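Long-range contacts in 11S globulin isoform 1 (Cocos nucifera, PDB 5WPW), which serves as a seed storage protein of coconut, a hexameric 11S globulin and potential food allergen that acts as a nutrient reservoir: residues E20-D28 with T41-G50; R154-Q162 with C204-I212. The protein carries 2 engineered substitutions. All blocks are in the same frame, centred on the assembly; numbering follows the deposited sequence.

Contact 1. Residues E20-D28 with T41-G50; sequences EAGVTDYFD and TIRRVIEPRG
Asp25 and Arg43 face each other as a hydrogen-bonded pair of two antiparallel strands, and their side chains meet on the same face of the sheet. The Arg43 chain leaves with CG anti to the backbone N (chi1 -177°) and bends at CG-CD, which brings NH1 to Asp25 OD2 at 3.4 Å. This salt bridge, whose hydrogen bond is weak, reaches the guanidinium at its edge, with carboxylate and guanidinium planes nearly perpendicular. Beyond it, Phe27 lays CD1 against the Thr41 methyl CG2 at 3.5 Å, and on the Asp25 face Val23 and Val45 run side by side, CG2 to CB 4.1 Å.

The other face carries Thr24 beside Arg44 and Tyr26 beside Ile42, where Tyr26 CD2 rests on Ile42 CG2 at 3.8 Å. Thr24 and Arg44 both direct their polar ends to Glu211, Thr24 through a hydrogen bond from OG1 and Arg44 through a salt bridge from NH2.

Behind these side chains lies a regular backbone ladder. Val23 and Val45 exchange two bonds, as do Asp25 and Arg43, the shortest being Asp25 N to Arg43 O at 2.6 Å. Where the strand 41-46 runs out, Glu47 N still bonds to Ala21 O at 2.8 Å, and the type II turn Glu47-Gly50 then brings Gly50 CA against Ala21 CB, 3.6 Å away. Gly22 N is buried without a partner.

Within the antiparallel sheet of the N-terminal cupin domain, strand 22-26 lies between strands 15-19 and 40-46. Strand 134-140 flanks the far side of the latter, with Val135 against Arg43 and Val45, while strand 212-214 meets Ala21, Arg44 and Glu47.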
# COMPACT_ATOMS: atom_id res chain seq x y z
N GLU A 20 17.03 31.72 29.56
CA GLU A 20 17.71 32.99 29.30
C GLU A 20 16.98 33.83 28.26
O GLU A 20 16.81 35.04 28.44
CB GLU A 20 19.15 32.71 28.86
CG GLU A 20 20.00 33.93 28.59
CD GLU A 20 21.41 33.55 28.18
OE1 GLU A 20 21.60 33.01 27.06
OE2 GLU A 20 22.34 33.79 28.98
N ALA A 21 16.54 33.21 27.16
CA ALA A 21 15.96 33.93 26.03
C ALA A 21 14.53 33.47 25.72
O ALA A 21 14.09 33.56 24.57
CB ALA A 21 16.83 33.79 24.79
N GLY A 22 13.81 33.00 26.73
CA GLY A 22 12.43 32.61 26.54
C GLY A 22 11.92 31.83 27.73
O GLY A 22 12.63 31.67 28.74
N VAL A 23 10.67 31.37 27.61
CA VAL A 23 9.98 30.58 28.63
C VAL A 23 9.21 29.44 27.97
O VAL A 23 8.72 29.55 26.83
CB VAL A 23 8.99 31.42 29.49
CG1 VAL A 23 9.59 32.75 29.90
CG2 VAL A 23 7.67 31.62 28.77
N THR A 24 9.09 28.34 28.71
CA THR A 24 8.34 27.15 28.30
C THR A 24 7.24 26.88 29.31
O THR A 24 7.52 26.66 30.49
CB THR A 24 9.26 25.93 28.19
OG1 THR A 24 10.37 26.24 27.33
CG2 THR A 24 8.50 24.74 27.61
N ASP A 25 5.98 26.90 28.85
CA ASP A 25 4.82 26.63 29.69
C ASP A 25 4.38 25.20 29.45
O ASP A 25 4.22 24.80 28.30
CB ASP A 25 3.67 27.59 29.35
CG ASP A 25 4.05 29.02 29.52
OD1 ASP A 25 4.94 29.28 30.37
OD2 ASP A 25 3.50 29.88 28.81
N TYR A 26 4.20 24.43 30.51
CA TYR A 26 3.78 23.04 30.37
C TYR A 26 2.34 22.88 30.85
O TYR A 26 2.02 23.23 31.99
CB TYR A 26 4.71 22.10 31.14
CG TYR A 26 6.18 22.16 30.74
CD1 TYR A 26 7.01 23.18 31.21
CD2 TYR A 26 6.75 21.18 29.93
CE1 TYR A 26 8.35 23.24 30.87
CE2 TYR A 26 8.11 21.22 29.57
CZ TYR A 26 8.90 22.26 30.05
OH TYR A 26 10.25 22.35 29.73
N PHE A 27 1.47 22.36 29.98
CA PHE A 27 0.20 21.86 30.47
C PHE A 27 0.42 20.52 31.16
O PHE A 27 1.42 19.84 30.91
CB PHE A 27 -0.82 21.71 29.34
CG PHE A 27 -1.17 22.99 28.63
CD1 PHE A 27 -0.28 23.59 27.76
CD2 PHE A 27 -2.42 23.59 28.82
CE1 PHE A 27 -0.61 24.76 27.10
CE2 PHE A 27 -2.76 24.75 28.16
CZ PHE A 27 -1.85 25.34 27.30
N ASP A 28 -0.49 20.14 32.05
CA ASP A 28 -0.27 18.98 32.90
C ASP A 28 -0.70 17.71 32.17
O ASP A 28 -1.90 17.43 32.05
CB ASP A 28 -1.00 19.11 34.23
CG ASP A 28 -0.79 17.89 35.13
OD1 ASP A 28 0.15 17.11 34.88
OD2 ASP A 28 -1.58 17.70 36.08
N THR A 41 1.08 18.72 25.98
CA THR A 41 1.09 20.00 25.28
C THR A 41 2.06 20.94 25.99
O THR A 41 2.18 20.92 27.22
CB THR A 41 -0.31 20.64 25.23
OG1 THR A 41 -1.20 19.83 24.45
CG2 THR A 41 -0.25 22.02 24.58
N ILE A 42 2.79 21.71 25.20
CA ILE A 42 3.68 22.73 25.75
C ILE A 42 3.53 23.99 24.90
O ILE A 42 3.27 23.93 23.70
CB ILE A 42 5.15 22.27 25.81
CG1 ILE A 42 5.82 22.32 24.44
CG2 ILE A 42 5.29 20.89 26.41
CD1 ILE A 42 7.21 21.70 24.43
N ARG A 43 3.67 25.13 25.56
CA ARG A 43 3.75 26.42 24.89
C ARG A 43 5.12 27.01 25.16
O ARG A 43 5.60 26.99 26.30
CB ARG A 43 2.66 27.38 25.38
CG ARG A 43 2.68 28.72 24.63
CD ARG A 43 1.95 29.82 25.39
NE ARG A 43 0.52 29.54 25.46
CZ ARG A 43 -0.22 29.75 26.54
NH1 ARG A 43 0.34 30.25 27.64
NH2 ARG A 43 -1.52 29.45 26.53
N ARG A 44 5.76 27.54 24.12
CA ARG A 44 7.05 28.20 24.25
C ARG A 44 6.99 29.63 23.74
O ARG A 44 6.35 29.91 22.71
CB ARG A 44 8.13 27.46 23.48
CG ARG A 44 8.97 26.61 24.32
CD ARG A 44 10.18 26.21 23.54
NE ARG A 44 10.07 24.84 23.07
CZ ARG A 44 10.36 23.78 23.82
NH1 ARG A 44 10.24 22.57 23.31
NH2 ARG A 44 10.78 23.95 25.06
N VAL A 45 7.69 30.52 24.44
CA VAL A 45 7.93 31.87 23.95
C VAL A 45 9.44 32.03 23.80
O VAL A 45 10.18 31.78 24.76
CB VAL A 45 7.35 32.94 24.89
CG1 VAL A 45 7.81 34.31 24.44
CG2 VAL A 45 5.86 32.89 24.87
N ILE A 46 9.88 32.42 22.61
CA ILE A 46 11.29 32.53 22.29
C ILE A 46 11.54 33.98 21.92
O ILE A 46 11.11 34.44 20.85
CB ILE A 46 11.71 31.59 21.14
CG1 ILE A 46 11.42 30.13 21.49
CG2 ILE A 46 13.18 31.76 20.80
CD1 ILE A 46 11.65 29.19 20.31
N GLU A 47 12.24 34.71 22.80
CA GLU A 47 12.55 36.10 22.54
C GLU A 47 13.38 36.22 21.28
O GLU A 47 13.98 35.24 20.82
CB GLU A 47 13.31 36.72 23.72
CG GLU A 47 12.71 36.45 25.08
CD GLU A 47 11.28 36.93 25.19
OE1 GLU A 47 10.54 36.35 26.01
OE2 GLU A 47 10.91 37.87 24.45
N PRO A 48 13.41 37.41 20.68
CA PRO A 48 14.31 37.64 19.55
C PRO A 48 15.74 37.27 19.91
O PRO A 48 16.18 37.44 21.05
CB PRO A 48 14.15 39.13 19.26
CG PRO A 48 12.77 39.45 19.75
CD PRO A 48 12.53 38.57 20.93
N ARG A 49 16.44 36.68 18.93
CA ARG A 49 17.81 36.18 19.05
C ARG A 49 17.93 34.99 20.00
O ARG A 49 19.05 34.60 20.36
CB ARG A 49 18.78 37.31 19.45
CG ARG A 49 19.35 38.08 18.24
CD ARG A 49 18.27 38.51 17.26
NE ARG A 49 18.79 39.32 16.16
CZ ARG A 49 18.13 39.58 15.04
NH1 ARG A 49 16.90 39.10 14.85
NH2 ARG A 49 18.69 40.32 14.09
N GLY A 50 16.81 34.38 20.39
CA GLY A 50 16.83 33.18 21.21
C GLY A 50 16.86 31.92 20.35
O GLY A 50 16.15 31.82 19.35

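Contact 2. Residues R154-Q162 with C204-I212; sequences RQFLLAGRQ and CRDDTRGEI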
# COMPACT_ATOMS: atom_id res chain seq x y z
N ARG A 154 9.15 12.29 26.95
CA ARG A 154 10.56 12.19 27.29
C ARG A 154 11.33 13.01 26.26
O ARG A 154 11.36 12.66 25.07
CB ARG A 154 11.05 10.73 27.30
CG ARG A 154 10.06 9.67 27.81
CD ARG A 154 10.29 9.24 29.27
NE ARG A 154 11.68 8.88 29.56
CZ ARG A 154 12.12 7.67 29.90
NH1 ARG A 154 11.29 6.65 30.01
NH2 ARG A 154 13.41 7.50 30.16
N GLN A 155 11.97 14.08 26.73
CA GLN A 155 12.82 14.93 25.90
C GLN A 155 14.29 14.67 26.19
O GLN A 155 14.70 14.67 27.36
CB GLN A 155 12.49 16.41 26.14
CG GLN A 155 12.86 17.32 24.97
CD GLN A 155 13.24 18.72 25.41
OE1 GLN A 155 13.49 18.97 26.59
NE2 GLN A 155 13.29 19.64 24.46
N PHE A 156 15.07 14.47 25.13
CA PHE A 156 16.49 14.15 25.20
C PHE A 156 17.25 15.33 24.63
O PHE A 156 17.25 15.53 23.41
CB PHE A 156 16.81 12.88 24.40
CG PHE A 156 16.12 11.62 24.91
CD1 PHE A 156 14.76 11.44 24.74
CD2 PHE A 156 16.86 10.61 25.53
CE1 PHE A 156 14.14 10.26 25.20
CE2 PHE A 156 16.26 9.45 25.98
CZ PHE A 156 14.90 9.27 25.82
N LEU A 157 17.88 16.11 25.49
CA LEU A 157 18.65 17.27 25.05
C LEU A 157 19.98 16.83 24.45
O LEU A 157 20.68 16.00 25.04
CB LEU A 157 18.91 18.22 26.21
CG LEU A 157 17.69 18.85 26.85
CD1 LEU A 157 18.05 19.27 28.26
CD2 LEU A 157 17.26 20.04 26.01
N LEU A 158 20.32 17.35 23.27
CA LEU A 158 21.65 17.13 22.74
C LEU A 158 22.66 18.11 23.33
O LEU A 158 23.86 17.83 23.34
CB LEU A 158 21.64 17.25 21.21
CG LEU A 158 21.03 16.15 20.33
CD1 LEU A 158 21.52 16.28 18.89
CD2 LEU A 158 21.34 14.78 20.88
N ALA A 159 22.19 19.25 23.82
CA ALA A 159 23.06 20.23 24.45
C ALA A 159 22.28 20.92 25.54
O ALA A 159 21.05 20.99 25.49
CB ALA A 159 23.57 21.24 23.43
N GLY A 160 23.00 21.42 26.55
CA GLY A 160 22.38 22.26 27.56
C GLY A 160 21.82 21.51 28.75
O GLY A 160 22.15 20.35 29.03
N ARG A 161 20.96 22.21 29.49
CA ARG A 161 20.31 21.75 30.71
C ARG A 161 18.99 22.49 30.86
O ARG A 161 18.82 23.58 30.31
CB ARG A 161 21.16 21.99 31.97
CG ARG A 161 22.55 21.38 31.98
CD ARG A 161 23.39 21.99 33.10
NE ARG A 161 23.12 21.41 34.41
CZ ARG A 161 23.01 22.12 35.53
NH1 ARG A 161 23.13 23.44 35.49
NH2 ARG A 161 22.77 21.51 36.69
N GLN A 162 18.06 21.91 31.61
CA GLN A 162 16.74 22.51 31.73
C GLN A 162 16.08 22.10 33.04
O GLN A 162 16.01 20.91 33.36
CB GLN A 162 15.85 22.11 30.54
CG GLN A 162 14.35 22.36 30.75
CD GLN A 162 13.91 23.76 30.32
OE1 GLN A 162 14.70 24.71 30.29
NE2 GLN A 162 12.62 23.90 30.00
N CYS A 204 28.35 20.33 29.09
CA CYS A 204 27.55 21.50 29.50
C CYS A 204 27.29 21.52 31.00
O CYS A 204 26.18 21.84 31.45
CB CYS A 204 26.22 21.55 28.72
SG CYS A 204 26.38 21.94 26.96
N ARG A 205 28.32 21.21 31.79
CA ARG A 205 28.17 20.98 33.22
C ARG A 205 27.46 22.12 33.94
O ARG A 205 26.47 21.91 34.64
CB ARG A 205 29.53 20.76 33.86
CG ARG A 205 30.15 19.45 33.56
CD ARG A 205 31.32 19.28 34.50
NE ARG A 205 30.92 18.96 35.86
CZ ARG A 205 31.71 19.13 36.92
NH1 ARG A 205 32.94 19.59 36.76
NH2 ARG A 205 31.27 18.83 38.14
N ASP A 206 27.98 23.34 33.81
CA ASP A 206 27.57 24.44 34.67
C ASP A 206 26.72 25.48 33.94
O ASP A 206 26.66 26.64 34.35
CB ASP A 206 28.80 25.10 35.30
CG ASP A 206 29.94 25.27 34.30
OD1 ASP A 206 29.66 25.67 33.15
OD2 ASP A 206 31.10 24.99 34.67
N ASP A 207 26.06 25.07 32.87
CA ASP A 207 25.20 25.97 32.12
C ASP A 207 24.00 26.39 32.97
O ASP A 207 23.39 25.57 33.66
CB ASP A 207 24.73 25.29 30.82
CG ASP A 207 24.24 26.28 29.77
OD1 ASP A 207 23.86 27.42 30.15
OD2 ASP A 207 24.21 25.91 28.57
N THR A 208 23.67 27.68 32.93
CA THR A 208 22.51 28.20 33.64
C THR A 208 21.47 28.80 32.71
O THR A 208 20.48 29.38 33.18
CB THR A 208 22.94 29.24 34.69
OG1 THR A 208 21.83 29.53 35.55
CG2 THR A 208 23.39 30.53 34.04
N ARG A 209 21.64 28.67 31.39
CA ARG A 209 20.75 29.33 30.45
C ARG A 209 19.43 28.59 30.23
O ARG A 209 18.45 29.22 29.83
CB ARG A 209 21.46 29.51 29.11
CG ARG A 209 22.82 30.20 29.20
CD ARG A 209 23.54 30.20 27.86
NE ARG A 209 23.94 28.85 27.45
CZ ARG A 209 24.29 28.53 26.21
NH1 ARG A 209 24.30 29.45 25.26
NH2 ARG A 209 24.64 27.28 25.91
N GLY A 210 19.37 27.28 30.48
CA GLY A 210 18.16 26.56 30.10
C GLY A 210 18.18 26.17 28.63
O GLY A 210 19.24 26.19 27.97
N GLU A 211 17.00 25.82 28.09
CA GLU A 211 16.92 25.29 26.73
C GLU A 211 16.62 26.36 25.67
O GLU A 211 16.60 26.04 24.48
CB GLU A 211 15.88 24.18 26.65
CG GLU A 211 14.49 24.63 26.97
CD GLU A 211 13.43 23.69 26.43
OE1 GLU A 211 13.75 22.87 25.53
OE2 GLU A 211 12.27 23.78 26.89
N ILE A 212 16.40 27.61 26.07
CA ILE A 212 16.31 28.72 25.13
C ILE A 212 17.37 29.72 25.55
O ILE A 212 17.26 30.33 26.62
CB ILE A 212 14.92 29.36 25.12
CG1 ILE A 212 13.84 28.29 24.92
CG2 ILE A 212 14.87 30.43 24.05
CD1 ILE A 212 12.42 28.78 25.26
O HOH W 1 15.22 22.02 23.65
O HOH W 2 21.43 25.05 29.03
O HOH W 3 20.64 25.33 31.87
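The guanidinium of Arg161 lies against the turn Cys204-Asp207, with Arg205 O over one face, 3.3 Å above the plane and offset toward the rim. At its edge NH1 donates to Asp207 O at 2.8 Å, the acceptor almost exactly in the guanidinium plane. A bend at CG-CD (chi3 80°) carries the group there and sets CD 3.2 Å from Cys204 O; NE turns instead to Glu177 in a salt bridge. A second guanidinium, that of Arg209, grips the Asp207 carboxylate side-on through NE and NH2, both oxygens being met on their syn sides. Asp207 OD1 also takes the backbone N of Arg209, closing an Asx turn.

Gly160 N hydrogen-bonds to Cys204 SG at 3.4 Å. Farther along, Gln155 NE2 reaches Glu211 OE1 in a weak but straight bond (169°). The Gln162 amide, tilted 62° from the carboxylate, instead packs its OE1 against Glu211 CG at 3.3 Å and takes a weak hydrogen bond from Glu211 N; its NE2 probably bonds to Tyr26 OH, while Glu211 OE2 turns to Arg44. One water accepts from Arg161 N at 2.9 Å and donates to Gly210 O; a second accepts from Gly210 N.

Asp206 and Arg209 also bond to Arg394 and Asn391 of the second subunit. The loop between helix 196-202 and strand 212-214 thus packs against strand 155-157, and strands 155-157 and 212-214 both pair with strand 50-57 in one sheet of the cupin barrel.

In the fold
Contact 1 and contact 2 follow one another along the chain, lie on the same side of its centre, and have centres about 14 Å apart. They meet directly on the Thr24 and Tyr26 face of strands 22-26 and 40-46, to which contact 2 supplies Glu211 and Gln162. The carboxylate of Glu211 is shared with contact 1 through its salt bridge to Arg44, modelled doubtfully short, and Tyr26 OH reaches Gln162 NE2 at 2.8 Å in a probable hydrogen bond. Contact 2 also reaches the second subunit, whereas no other protein chain of the hexamer touches the segments of contact 1.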